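Local structure of cobalt-precorrin-5B C(1)-methyltransferase (Archaeoglobus fulgidus, 1SR8) at residues A[106-117]-A[152-161]; A[202-213]-A[241-252]. The protein probably catalyses the S-adenosylmethionine-dependent methylation of C-1 in cobalt-precorrin-5B to give cobalt-precorrin-6A, in the anaerobic route to adenosylcobalamin. All coordinates share one frame; numbering follows the deposited sequence.

Interaction 1 (A[106-117]-A[152-161]); sequences FEAEVCETSGIF and FSGGVRISVP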
loop_
_atom_site.group_PDB
_atom_site.type_symbol
_atom_site.label_atom_id
_atom_site.label_comp_id
_atom_site.label_asym_id
_atom_site.label_seq_id
_atom_site.Cartn_x
_atom_site.Cartn_y
_atom_site.Cartn_z
ATOM N N PHE A 106 -8.697 -11.723 7.114
ATOM C CA PHE A 106 -9.732 -11.394 6.139
ATOM C C PHE A 106 -10.401 -12.699 5.735
ATOM O O PHE A 106 -9.724 -13.671 5.406
ATOM C CB PHE A 106 -9.130 -10.738 4.889
ATOM C CG PHE A 106 -9.044 -9.243 4.974
ATOM C CD1 PHE A 106 -9.976 -8.446 4.325
ATOM C CD2 PHE A 106 -8.050 -8.633 5.725
ATOM C CE1 PHE A 106 -9.918 -7.058 4.427
ATOM C CE2 PHE A 106 -7.985 -7.254 5.832
ATOM C CZ PHE A 106 -8.918 -6.465 5.184
ATOM N N GLU A 107 -11.727 -12.727 5.777
ATOM C CA GLU A 107 -12.455 -13.923 5.381
ATOM C C GLU A 107 -13.314 -13.607 4.168
ATOM O O GLU A 107 -13.898 -12.522 4.068
ATOM C CB GLU A 107 -13.356 -14.427 6.511
ATOM C CG GLU A 107 -12.658 -14.714 7.816
ATOM C CD GLU A 107 -13.548 -15.489 8.771
ATOM O OE1 GLU A 107 -14.764 -15.195 8.824
ATOM O OE2 GLU A 107 -13.033 -16.386 9.473
ATOM N N ALA A 108 -13.378 -14.566 3.249
ATOM C CA ALA A 108 -14.170 -14.435 2.032
ATOM C C ALA A 108 -15.029 -15.678 1.876
ATOM O O ALA A 108 -14.546 -16.810 2.016
ATOM C CB ALA A 108 -13.262 -14.272 0.817
ATOM N N GLU A 109 -16.300 -15.466 1.571
ATOM C CA GLU A 109 -17.229 -16.571 1.407
ATOM C C GLU A 109 -18.004 -16.417 0.105
ATOM O O GLU A 109 -18.557 -15.351 -0.151
ATOM C CB GLU A 109 -18.206 -16.585 2.587
ATOM C CG GLU A 109 -19.205 -17.721 2.567
ATOM C CD GLU A 109 -18.824 -18.840 3.516
ATOM O OE1 GLU A 109 -18.711 -20.002 3.058
ATOM O OE2 GLU A 109 -18.645 -18.549 4.723
ATOM N N VAL A 110 -18.035 -17.469 -0.713
ATOM C CA VAL A 110 -18.780 -17.429 -1.972
ATOM C C VAL A 110 -20.260 -17.471 -1.626
ATOM O O VAL A 110 -20.665 -18.199 -0.724
ATOM C CB VAL A 110 -18.473 -18.646 -2.908
ATOM C CG1 VAL A 110 -17.004 -18.678 -3.284
ATOM C CG2 VAL A 110 -18.891 -19.944 -2.243
ATOM N N CYS A 111 -21.067 -16.684 -2.322
ATOM C CA CYS A 111 -22.494 -16.679 -2.056
ATOM C C CYS A 111 -23.280 -16.797 -3.357
ATOM O O CYS A 111 -22.698 -16.762 -4.441
ATOM C CB CYS A 111 -22.893 -15.423 -1.253
ATOM S SG CYS A 111 -22.560 -13.796 -1.958
ATOM N N GLU A 112 -24.594 -16.963 -3.250
ATOM C CA GLU A 112 -25.450 -17.106 -4.425
ATOM C C GLU A 112 -25.591 -15.843 -5.262
ATOM O O GLU A 112 -25.475 -15.883 -6.486
ATOM C CB GLU A 112 -26.841 -17.583 -4.008
ATOM C CG GLU A 112 -26.847 -18.989 -3.455
ATOM C CD GLU A 112 -26.393 -19.990 -4.476
ATOM O OE1 GLU A 112 -27.120 -20.186 -5.469
ATOM O OE2 GLU A 112 -25.307 -20.573 -4.294
ATOM N N THR A 113 -25.856 -14.724 -4.605
ATOM C CA THR A 113 -26.025 -13.468 -5.317
ATOM C C THR A 113 -24.695 -12.926 -5.857
ATOM O O THR A 113 -23.771 -12.628 -5.101
ATOM C CB THR A 113 -26.719 -12.442 -4.399
ATOM O OG1 THR A 113 -26.534 -11.116 -4.913
ATOM C CG2 THR A 113 -26.179 -12.554 -2.998
ATOM N N SER A 114 -24.607 -12.806 -7.176
ATOM C CA SER A 114 -23.395 -12.331 -7.838
ATOM C C SER A 114 -22.957 -10.919 -7.463
ATOM O O SER A 114 -23.773 -10.003 -7.379
ATOM C CB SER A 114 -23.576 -12.420 -9.347
ATOM O OG SER A 114 -24.845 -11.919 -9.701
ATOM N N GLY A 115 -21.653 -10.756 -7.257
ATOM C CA GLY A 115 -21.103 -9.462 -6.894
ATOM C C GLY A 115 -20.099 -9.567 -5.758
ATOM O O GLY A 115 -19.750 -10.670 -5.328
ATOM N N ILE A 116 -19.641 -8.409 -5.283
ATOM C CA ILE A 116 -18.673 -8.308 -4.188
ATOM C C ILE A 116 -19.344 -7.597 -3.021
ATOM O O ILE A 116 -19.766 -6.451 -3.148
ATOM C CB ILE A 116 -17.430 -7.475 -4.597
ATOM C CG1 ILE A 116 -16.637 -8.203 -5.687
ATOM C CG2 ILE A 116 -16.576 -7.182 -3.373
ATOM C CD1 ILE A 116 -16.129 -9.566 -5.270
ATOM N N PHE A 117 -19.425 -8.265 -1.879
ATOM C CA PHE A 117 -20.075 -7.671 -0.720
ATOM C C PHE A 117 -19.143 -7.664 0.474
ATOM O O PHE A 117 -18.253 -8.513 0.587
ATOM C CB PHE A 117 -21.351 -8.458 -0.408
ATOM C CG PHE A 117 -22.202 -8.718 -1.627
ATOM C CD1 PHE A 117 -22.899 -7.678 -2.241
ATOM C CD2 PHE A 117 -22.253 -9.994 -2.199
ATOM C CE1 PHE A 117 -23.635 -7.901 -3.412
ATOM C CE2 PHE A 117 -22.983 -10.230 -3.368
ATOM C CZ PHE A 117 -23.675 -9.180 -3.975
ATOM N N PHE A 152 -17.032 -19.144 -12.534
ATOM C CA PHE A 152 -17.857 -18.832 -11.377
ATOM C C PHE A 152 -18.897 -17.783 -11.769
ATOM O O PHE A 152 -18.602 -16.867 -12.538
ATOM C CB PHE A 152 -16.949 -18.293 -10.267
ATOM C CG PHE A 152 -17.664 -17.950 -9.001
ATOM C CD1 PHE A 152 -18.204 -18.951 -8.196
ATOM C CD2 PHE A 152 -17.775 -16.625 -8.593
ATOM C CE1 PHE A 152 -18.844 -18.635 -6.996
ATOM C CE2 PHE A 152 -18.411 -16.294 -7.394
ATOM C CZ PHE A 152 -18.947 -17.300 -6.595
ATOM N N SER A 153 -20.116 -17.914 -11.250
ATOM C CA SER A 153 -21.171 -16.954 -11.566
ATOM C C SER A 153 -21.815 -16.342 -10.327
ATOM O O SER A 153 -22.654 -15.456 -10.441
ATOM C CB SER A 153 -22.247 -17.606 -12.443
ATOM O OG SER A 153 -22.796 -18.746 -11.810
ATOM N N GLY A 154 -21.417 -16.810 -9.147
ATOM C CA GLY A 154 -21.968 -16.268 -7.920
ATOM C C GLY A 154 -21.244 -15.009 -7.477
ATOM O O GLY A 154 -20.781 -14.228 -8.309
ATOM N N GLY A 155 -21.150 -14.810 -6.166
ATOM C CA GLY A 155 -20.467 -13.642 -5.634
ATOM C C GLY A 155 -19.680 -14.006 -4.390
ATOM O O GLY A 155 -19.595 -15.179 -4.033
ATOM N N VAL A 156 -19.080 -13.019 -3.734
ATOM C CA VAL A 156 -18.336 -13.296 -2.508
ATOM C C VAL A 156 -18.556 -12.181 -1.497
ATOM O O VAL A 156 -18.715 -11.013 -1.864
ATOM C CB VAL A 156 -16.798 -13.435 -2.739
ATOM C CG1 VAL A 156 -16.505 -14.372 -3.901
ATOM C CG2 VAL A 156 -16.189 -12.084 -2.977
ATOM N N ARG A 157 -18.610 -12.548 -0.223
ATOM C CA ARG A 157 -18.758 -11.553 0.827
ATOM C C ARG A 157 -17.423 -11.576 1.561
ATOM O O ARG A 157 -16.943 -12.639 1.969
ATOM C CB ARG A 157 -19.912 -11.899 1.776
ATOM C CG ARG A 157 -20.017 -10.982 3.005
ATOM C CD ARG A 157 -21.457 -10.903 3.540
ATOM N NE ARG A 157 -22.130 -12.198 3.461
ATOM C CZ ARG A 157 -21.688 -13.303 4.059
ATOM N NH1 ARG A 157 -20.578 -13.268 4.795
ATOM N NH2 ARG A 157 -22.329 -14.452 3.879
ATOM N N ILE A 158 -16.813 -10.402 1.683
ATOM C CA ILE A 158 -15.527 -10.260 2.352
ATOM C C ILE A 158 -15.764 -9.699 3.755
ATOM O O ILE A 158 -16.444 -8.684 3.914
ATOM C CB ILE A 158 -14.606 -9.308 1.550
ATOM C CG1 ILE A 158 -14.393 -9.869 0.135
ATOM C CG2 ILE A 158 -13.292 -9.100 2.300
ATOM C CD1 ILE A 158 -13.671 -8.933 -0.808
ATOM N N SER A 159 -15.213 -10.369 4.768
ATOM C CA SER A 159 -15.387 -9.940 6.155
ATOM C C SER A 159 -14.084 -9.915 6.934
ATOM O O SER A 159 -13.106 -10.558 6.557
ATOM C CB SER A 159 -16.360 -10.869 6.892
ATOM O OG SER A 159 -17.636 -10.871 6.278
ATOM N N VAL A 160 -14.100 -9.178 8.040
ATOM C CA VAL A 160 -12.943 -9.058 8.919
ATOM C C VAL A 160 -13.410 -9.356 10.358
ATOM O O VAL A 160 -13.874 -8.470 11.079
ATOM C CB VAL A 160 -12.343 -7.641 8.827
ATOM C CG1 VAL A 160 -11.034 -7.574 9.593
ATOM C CG2 VAL A 160 -12.142 -7.270 7.364
ATOM N N PRO A 161 -13.292 -10.624 10.784
ATOM C CA PRO A 161 -13.684 -11.108 12.112
ATOM C C PRO A 161 -13.369 -10.194 13.298
ATOM O O PRO A 161 -14.224 -9.995 14.163
ATOM C CB PRO A 161 -12.972 -12.447 12.204
ATOM C CG PRO A 161 -13.054 -12.941 10.793
ATOM C CD PRO A 161 -12.691 -11.711 9.987
#
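E107 N donates to S159 O at 2.7 Å, almost straight, and E107 O accepts from S159 N at 2.6 Å. With CG anti to the carbonyl carbon (chi1 -56°) and the chain extended beyond it, the E107 side chain crosses P161, whose CG lies 3.3 Å from E107 CD. The carboxylate ends in two salt bridges, OE1 to R120 and OE2 to R88; with an alanine here, both arginines would probably lose this shared anionic partner, and P161 CG its contact with the carboxylate. At the same end V160 CG2 sits over one face of the F106 ring, 3.9 Å from its centroid, while I158 CG2 meets the ring edge.

Farther along, I116 CD1 presses on V156 CG2 at 3.4 Å, a tight fit between side chains lying alongside each other. Helix 133-149 packs against I116 and I158, and helix 44-57 against F106 and A108. G155 must be small: a CB would run into T113 O and G115 O.

Strand 155-159 thus bonds on both edges, antiparallel to 106-111 (151° between directions) and parallel to 115-117 (17°), the latter through V156 N to G115 O (2.9 Å) and I158 N to F117 O (2.6 Å), with F117 N to V156 O between them. Lying between two antiparallel strands consecutive in the chain, it has the topology of a psi-loop, at the border of a mixed sheet backed by helices.

Interaction 2 (A[202-213]-A[241-252]); sequences LKIAMQYHRIAI and EALKHPGEKIIV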
loop_
_atom_site.group_PDB
_atom_site.type_symbol
_atom_site.label_atom_id
_atom_site.label_comp_id
_atom_site.label_asym_id
_atom_site.label_seq_id
_atom_site.Cartn_x
_atom_site.Cartn_y
_atom_site.Cartn_z
ATOM N N LEU A 202 16.821 7.728 1.423
ATOM C CA LEU A 202 17.556 8.984 1.290
ATOM C C LEU A 202 18.794 8.720 0.438
ATOM O O LEU A 202 19.124 9.504 -0.447
ATOM C CB LEU A 202 17.974 9.526 2.662
ATOM C CG LEU A 202 18.983 10.684 2.664
ATOM C CD1 LEU A 202 18.463 11.846 1.823
ATOM C CD2 LEU A 202 19.230 11.130 4.089
ATOM N N LYS A 203 19.466 7.603 0.707
ATOM C CA LYS A 203 20.652 7.219 -0.044
ATOM C C LYS A 203 20.295 6.947 -1.495
ATOM O O LYS A 203 21.061 7.274 -2.400
ATOM C CB LYS A 203 21.288 5.972 0.564
ATOM C CG LYS A 203 21.813 6.174 1.972
ATOM C CD LYS A 203 22.480 4.907 2.472
ATOM C CE LYS A 203 23.030 5.079 3.883
ATOM N NZ LYS A 203 23.657 3.815 4.367
ATOM N N ILE A 204 19.134 6.339 -1.717
ATOM C CA ILE A 204 18.684 6.054 -3.071
ATOM C C ILE A 204 18.443 7.373 -3.797
ATOM O O ILE A 204 18.737 7.507 -4.986
ATOM C CB ILE A 204 17.369 5.244 -3.072
ATOM C CG1 ILE A 204 17.619 3.859 -2.465
ATOM C CG2 ILE A 204 16.825 5.127 -4.492
ATOM C CD1 ILE A 204 16.382 2.971 -2.371
ATOM N N ALA A 205 17.915 8.348 -3.060
ATOM C CA ALA A 205 17.609 9.665 -3.610
ATOM C C ALA A 205 18.865 10.491 -3.851
ATOM O O ALA A 205 18.798 11.562 -4.445
ATOM C CB ALA A 205 16.670 10.410 -2.675
ATOM N N MET A 206 20.005 9.994 -3.388
ATOM C CA MET A 206 21.268 10.699 -3.569
ATOM C C MET A 206 21.793 10.495 -4.986
ATOM O O MET A 206 22.736 11.157 -5.403
ATOM C CB MET A 206 22.308 10.198 -2.566
ATOM C CG MET A 206 21.913 10.393 -1.121
ATOM S SD MET A 206 22.417 11.954 -0.419
ATOM C CE MET A 206 22.936 11.379 1.109
ATOM N N GLN A 207 21.190 9.570 -5.725
ATOM C CA GLN A 207 21.615 9.312 -7.097
ATOM C C GLN A 207 21.017 10.350 -8.032
ATOM O O GLN A 207 21.336 10.379 -9.215
ATOM C CB GLN A 207 21.143 7.937 -7.558
ATOM C CG GLN A 207 21.686 6.786 -6.772
ATOM C CD GLN A 207 20.884 5.528 -7.008
ATOM O OE1 GLN A 207 19.766 5.398 -6.511
ATOM N NE2 GLN A 207 21.441 4.595 -7.783
ATOM N N TYR A 208 20.144 11.197 -7.499
ATOM C CA TYR A 208 19.468 12.216 -8.300
ATOM C C TYR A 208 19.737 13.595 -7.745
ATOM O O TYR A 208 19.742 13.791 -6.531
ATOM C CB TYR A 208 17.957 11.953 -8.296
ATOM C CG TYR A 208 17.588 10.584 -8.810
ATOM C CD1 TYR A 208 17.405 10.362 -10.171
ATOM C CD2 TYR A 208 17.442 9.500 -7.937
ATOM C CE1 TYR A 208 17.084 9.097 -10.665
ATOM C CE2 TYR A 208 17.121 8.216 -8.419
ATOM C CZ TYR A 208 16.942 8.028 -9.789
ATOM O OH TYR A 208 16.616 6.789 -10.299
ATOM N N HIS A 209 19.956 14.556 -8.633
ATOM C CA HIS A 209 20.224 15.911 -8.185
ATOM C C HIS A 209 18.931 16.586 -7.737
ATOM O O HIS A 209 18.881 17.217 -6.680
ATOM C CB HIS A 209 20.887 16.735 -9.296
ATOM C CG HIS A 209 21.177 18.144 -8.894
ATOM N ND1 HIS A 209 22.018 18.459 -7.849
ATOM C CD2 HIS A 209 20.682 19.320 -9.348
ATOM C CE1 HIS A 209 22.026 19.768 -7.672
ATOM N NE2 HIS A 209 21.223 20.314 -8.569
ATOM N N ARG A 210 17.884 16.442 -8.545
ATOM C CA ARG A 210 16.590 17.034 -8.237
ATOM C C ARG A 210 15.640 15.947 -7.751
ATOM O O ARG A 210 15.513 14.901 -8.379
ATOM C CB ARG A 210 16.020 17.712 -9.485
ATOM C CG ARG A 210 17.001 18.670 -10.150
ATOM C CD ARG A 210 16.375 19.446 -11.309
ATOM N NE ARG A 210 17.359 20.277 -12.009
ATOM C CZ ARG A 210 18.227 19.819 -12.913
ATOM N NH1 ARG A 210 18.234 18.532 -13.240
ATOM N NH2 ARG A 210 19.102 20.643 -13.485
ATOM N N ILE A 211 14.986 16.189 -6.623
ATOM C CA ILE A 211 14.054 15.199 -6.082
ATOM C C ILE A 211 12.788 15.810 -5.484
ATOM O O ILE A 211 12.837 16.857 -4.832
ATOM C CB ILE A 211 14.716 14.319 -4.973
ATOM C CG1 ILE A 211 15.146 15.201 -3.785
ATOM C CG2 ILE A 211 15.883 13.539 -5.557
ATOM C CD1 ILE A 211 15.352 14.453 -2.462
ATOM N N ALA A 212 11.658 15.148 -5.708
ATOM C CA ALA A 212 10.399 15.605 -5.141
ATOM C C ALA A 212 10.124 14.777 -3.874
ATOM O O ALA A 212 10.017 13.551 -3.934
ATOM C CB ALA A 212 9.269 15.428 -6.150
ATOM N N ILE A 213 10.045 15.447 -2.730
ATOM C CA ILE A 213 9.767 14.784 -1.451
ATOM C C ILE A 213 8.246 14.815 -1.249
ATOM O O ILE A 213 7.681 15.862 -0.918
ATOM C CB ILE A 213 10.453 15.530 -0.277
ATOM C CG1 ILE A 213 11.939 15.736 -0.586
ATOM C CG2 ILE A 213 10.292 14.735 1.019
ATOM C CD1 ILE A 213 12.645 16.688 0.367
ATOM N N GLU A 241 14.324 14.219 7.226
ATOM C CA GLU A 241 15.391 13.348 6.779
ATOM C C GLU A 241 15.684 13.550 5.295
ATOM O O GLU A 241 16.841 13.654 4.884
ATOM C CB GLU A 241 15.017 11.892 7.049
ATOM C CG GLU A 241 15.222 11.515 8.487
ATOM C CD GLU A 241 16.623 11.874 8.946
ATOM O OE1 GLU A 241 17.594 11.328 8.363
ATOM O OE2 GLU A 241 16.751 12.710 9.873
ATOM N N ALA A 242 14.630 13.598 4.494
ATOM C CA ALA A 242 14.782 13.788 3.069
ATOM C C ALA A 242 15.482 15.115 2.791
ATOM O O ALA A 242 16.238 15.238 1.824
ATOM C CB ALA A 242 13.416 13.757 2.400
ATOM N N LEU A 243 15.238 16.107 3.645
ATOM C CA LEU A 243 15.843 17.423 3.468
ATOM C C LEU A 243 17.366 17.445 3.638
ATOM O O LEU A 243 18.003 18.472 3.393
ATOM C CB LEU A 243 15.190 18.435 4.412
ATOM C CG LEU A 243 13.761 18.828 4.021
ATOM C CD1 LEU A 243 13.180 19.792 5.049
ATOM C CD2 LEU A 243 13.768 19.469 2.635
ATOM N N LYS A 244 17.945 16.319 4.053
ATOM C CA LYS A 244 19.395 16.222 4.217
ATOM C C LYS A 244 20.017 16.044 2.838
ATOM O O LYS A 244 21.231 16.130 2.677
ATOM C CB LYS A 244 19.779 15.025 5.088
ATOM C CG LYS A 244 19.349 15.099 6.542
ATOM C CD LYS A 244 19.785 13.825 7.263
ATOM C CE LYS A 244 19.479 13.851 8.762
ATOM N NZ LYS A 244 20.019 12.634 9.468
ATOM N N HIS A 245 19.177 15.775 1.845
ATOM C CA HIS A 245 19.650 15.607 0.476
ATOM C C HIS A 245 20.326 16.923 0.094
ATOM O O HIS A 245 19.809 18.005 0.387
ATOM C CB HIS A 245 18.466 15.304 -0.448
ATOM C CG HIS A 245 18.854 14.980 -1.857
ATOM N ND1 HIS A 245 19.168 15.948 -2.786
ATOM C CD2 HIS A 245 18.958 13.791 -2.502
ATOM C CE1 HIS A 245 19.443 15.371 -3.944
ATOM N NE2 HIS A 245 19.323 14.062 -3.798
ATOM N N PRO A 246 21.498 16.848 -0.559
ATOM C CA PRO A 246 22.250 18.038 -0.969
ATOM C C PRO A 246 21.894 18.709 -2.304
ATOM O O PRO A 246 22.463 19.750 -2.627
ATOM C CB PRO A 246 23.682 17.535 -0.959
ATOM C CG PRO A 246 23.514 16.143 -1.509
ATOM C CD PRO A 246 22.299 15.625 -0.762
ATOM N N GLY A 247 20.969 18.138 -3.071
ATOM C CA GLY A 247 20.624 18.727 -4.357
ATOM C C GLY A 247 19.396 19.612 -4.365
ATOM O O GLY A 247 19.130 20.330 -3.407
ATOM N N GLU A 248 18.655 19.570 -5.468
ATOM C CA GLU A 248 17.421 20.346 -5.633
ATOM C C GLU A 248 16.210 19.570 -5.089
ATOM O O GLU A 248 15.858 18.500 -5.592
ATOM C CB GLU A 248 17.186 20.669 -7.114
ATOM C CG GLU A 248 18.170 21.649 -7.713
ATOM C CD GLU A 248 18.099 23.001 -7.052
ATOM O OE1 GLU A 248 16.983 23.561 -6.968
ATOM O OE2 GLU A 248 19.155 23.506 -6.617
ATOM N N LYS A 249 15.567 20.134 -4.076
ATOM C CA LYS A 249 14.423 19.496 -3.442
ATOM C C LYS A 249 13.137 20.287 -3.528
ATOM O O LYS A 249 13.130 21.513 -3.456
ATOM C CB LYS A 249 14.729 19.249 -1.969
ATOM C CG LYS A 249 15.879 18.316 -1.738
ATOM C CD LYS A 249 16.593 18.664 -0.459
ATOM C CE LYS A 249 17.359 19.957 -0.615
ATOM N NZ LYS A 249 18.337 20.131 0.485
ATOM N N ILE A 250 12.039 19.569 -3.677
ATOM C CA ILE A 250 10.738 20.201 -3.715
ATOM C C ILE A 250 9.842 19.321 -2.841
ATOM O O ILE A 250 9.940 18.095 -2.882
ATOM C CB ILE A 250 10.198 20.306 -5.177
ATOM C CG1 ILE A 250 9.124 21.391 -5.252
ATOM C CG2 ILE A 250 9.626 18.971 -5.652
ATOM C CD1 ILE A 250 8.637 21.662 -6.660
ATOM N N ILE A 251 9.011 19.946 -2.012
ATOM C CA ILE A 251 8.104 19.199 -1.144
ATOM C C ILE A 251 6.680 19.258 -1.688
ATOM O O ILE A 251 6.140 20.338 -1.926
ATOM C CB ILE A 251 8.105 19.760 0.298
ATOM C CG1 ILE A 251 9.509 19.641 0.896
ATOM C CG2 ILE A 251 7.089 19.005 1.149
ATOM C CD1 ILE A 251 9.649 20.251 2.265
ATOM N N VAL A 252 6.083 18.090 -1.897
ATOM C CA VAL A 252 4.715 17.999 -2.397
ATOM C C VAL A 252 3.923 17.088 -1.458
ATOM O O VAL A 252 4.337 15.960 -1.184
ATOM C CB VAL A 252 4.674 17.407 -3.825
ATOM C CG1 VAL A 252 3.243 17.421 -4.356
ATOM C CG2 VAL A 252 5.618 18.187 -4.740
#
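I213 straddles A242: its CG2 and CD1 each lie 3.6 Å from A242 CB, and CD1 also reaches L243 CD2. This is the sheet-to-helix packing of an alternating alpha/beta fold, in which strands 210-213 and 248-252 run side by side and parallel, 19° apart. I213 N donates to I250 O at 2.7 Å, nearly in line with the carbonyl, and I213 O accepts from V252 N in turn.

H245 is the second large contributor. Holding CG anti to the backbone N (chi1 -174°) carries its imidazole across to the turn that follows helix 195-204. There NE2 is shared between A205 O (2.6 Å) and Y208 O (2.8 Å), both near the ring plane; the two bonds are weak, bent to about 125° at the hydrogen, as expected when one N-H serves two carbonyls. The ring is sandwiched, which limits its turning: I211 CD1 lies over one face, 3.9 Å from the centroid in a CH-pi contact, and P246 CD over the opposite face.

L202 closes the helical end, its CD2 3.6 Å from E241 O and its CD1 against H245 CB. Where the strands begin, E248 runs alongside both H209 and R210, its CB meeting R210 CG and its CG meeting H209 NE2. The backbone of H245 is also held within its own segment, where K249 NZ bonds H245 O at 2.6 Å.

In the fold
From the N terminus, interaction 1 comes first: strand 155-159 returns to strands 105-111 and 115-118, closing a loop of 34 intervening residues that contains helix 133-149. Interaction 2 opens only after this loop is complete, so the two follow in series, neither nested nor crossed. Its loop of 27 residues runs through helix 217-226, strand 231-234 and the start of helix 239-242, which lets 248-253 join 210-214 inside the four-stranded parallel sheet. Interaction 1 instead completes one edge of the six-stranded mixed sheet. The contacts lie on opposite sides of the chain's centre, with centres 45 Å and nearest atoms about 27 Å apart, and each joins strands within a different sheet.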